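Local coordinates for uncharacterized conserved protein with double-stranded beta-helix domain (Klebsiella pneumoniae subsp. pneumoniae MGH 78578, PDB 3H8U) that is of unknown function but, as a small protein of the cupin family with a double-stranded beta-helix domain, probably binds a metal ion, at residues H45-P48 against G49-I52. Numbering follows the deposited sequence. Where two conformers were deposited one is given.
Sequences HAHP and GQEI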
loop_
_atom_site.group_PDB
_atom_site.type_symbol
_atom_site.label_atom_id
_atom_site.label_comp_id
_atom_site.label_asym_id
_atom_site.label_seq_id
_atom_site.Cartn_x
_atom_site.Cartn_y
_atom_site.Cartn_z
ATOM N N HIS A 45 10.361 -7.441 5.250
ATOM C CA HIS A 45 11.425 -6.858 6.076
ATOM C C HIS A 45 12.762 -7.405 5.585
ATOM O O HIS A 45 12.924 -8.601 5.427
ATOM C CB HIS A 45 11.195 -7.223 7.552
ATOM C CG HIS A 45 12.309 -6.811 8.478
ATOM N ND1 HIS A 45 13.560 -7.397 8.476
ATOM C CD2 HIS A 45 12.336 -5.874 9.456
ATOM C CE1 HIS A 45 14.303 -6.838 9.418
ATOM N NE2 HIS A 45 13.599 -5.880 9.991
ATOM N N ALA A 46 13.719 -6.515 5.352
ATOM C CA ALA A 46 15.083 -6.911 5.041
ATOM C C ALA A 46 16.073 -6.153 5.915
ATOM O O ALA A 46 16.001 -4.937 6.053
ATOM C CB ALA A 46 15.403 -6.693 3.543
ATOM N N HIS A 47 16.993 -6.899 6.495
ATOM C CA HIS A 47 18.156 -6.334 7.164
ATOM C C HIS A 47 19.116 -5.782 6.110
ATOM O O HIS A 47 19.097 -6.221 4.945
ATOM C CB HIS A 47 18.911 -7.407 7.957
ATOM C CG HIS A 47 18.191 -7.902 9.168
ATOM N ND1 HIS A 47 17.895 -7.095 10.256
ATOM C CD2 HIS A 47 17.761 -9.148 9.498
ATOM C CE1 HIS A 47 17.272 -7.816 11.176
ATOM N NE2 HIS A 47 17.189 -9.064 10.742
ATOM N N PRO A 48 20.000 -4.856 6.522
ATOM C CA PRO A 48 21.055 -4.408 5.624
ATOM C C PRO A 48 21.781 -5.545 4.898
ATOM O O PRO A 48 22.232 -6.504 5.531
ATOM C CB PRO A 48 22.009 -3.672 6.568
ATOM C CG PRO A 48 21.079 -3.053 7.530
ATOM C CD PRO A 48 20.082 -4.153 7.810
ATOM N N GLY A 49 21.869 -5.427 3.587
ATOM C CA GLY A 49 22.538 -6.444 2.776
ATOM C C GLY A 49 21.632 -7.583 2.310
ATOM O O GLY A 49 22.012 -8.329 1.408
ATOM N N GLN A 50 20.466 -7.745 2.939
ATOM C CA GLN A 50 19.532 -8.804 2.561
ATOM C C GLN A 50 18.820 -8.383 1.308
ATOM O O GLN A 50 18.745 -7.175 0.996
ATOM C CB GLN A 50 18.510 -9.093 3.656
ATOM C CG GLN A 50 19.111 -9.752 4.853
ATOM C CD GLN A 50 18.084 -10.371 5.764
ATOM O OE1 GLN A 50 17.141 -9.718 6.169
ATOM N NE2 GLN A 50 18.276 -11.646 6.109
ATOM N N GLU A 51 18.358 -9.393 0.571
ATOM C CA GLU A 51 17.697 -9.171 -0.705
ATOM C C GLU A 51 16.293 -9.749 -0.786
ATOM O O GLU A 51 16.000 -10.818 -0.229
ATOM C CB GLU A 51 18.525 -9.764 -1.834
ATOM C CG GLU A 51 19.780 -9.026 -2.087
ATOM C CD GLU A 51 20.702 -9.751 -3.046
ATOM O OE1 GLU A 51 20.223 -10.582 -3.861
ATOM O OE2 GLU A 51 21.913 -9.490 -2.937
ATOM N N ILE A 52 15.442 -9.030 -1.497
ATOM C CA ILE A 52 14.203 -9.568 -2.029
ATOM C C ILE A 52 14.555 -10.109 -3.434
ATOM O O ILE A 52 14.900 -9.331 -4.302
ATOM C CB ILE A 52 13.149 -8.440 -2.142
ATOM C CG1 ILE A 52 12.917 -7.718 -0.793
ATOM C CG2 ILE A 52 11.850 -8.970 -2.698
ATOM C CD1 ILE A 52 12.304 -8.551 0.285
HETATM O O HOH W 1 14.711 -9.864 7.753
#
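Gln-50 folds its side chain back over the turn it closes and lays it beside that of His-47, both pointing the same way, with amide and imidazole planes 42° apart. The amide oxygen does most of the touching: in the conformer described here, one of two, Gln-50 OE1 accepts the backbone N-H of His-47 in a nearly straight bond (N to OE1 2.8 Å, 164° at the hydrogen), the donor somewhat tilted from the amide carbonyl plane. Gln-50 OE1 also lies 3.4 Å from both CB and CD2 of His-47. The main chain supplies a second bond, from Gln-50 N to His-47 O at 2.9 Å, which closes a type II beta turn with Pro-48 and Gly-49 at its corners. Gly-49 takes up the positive phi of the third position of a type II turn, a conformation glycine adopts readily.

With CG anti to its own carbonyl carbon (chi1 -70°) and an extended chain beyond, Gln-50 carries its amide back to His-47, while its CB packs 3.9 Å from Ala-46 CB. A water bridges Gln-50 OE1, to which it can donate, and His-45 ND1, 2.8 Å from the water oxygen. CE1 of His-45 lies over one face of the His-47 ring, 3.6 Å above its plane and offset toward the rim, while His-47 ND1 sits at the edge of the His-45 ring, in its plane. Gln-50 NE2 is bonded to Ser-24 O.

The turn links strand 40-46 of one antiparallel sheet to strand 51-56 of the other, a sheet-to-sheet connection of the cupin double-stranded beta-helix. Asn-101, ending strand 97-101, bonds Ala-46 O through its side chain and Gly-49 and Gln-50 through its backbone, while Ala-46 pairs with Phe-107 on strand 107-114.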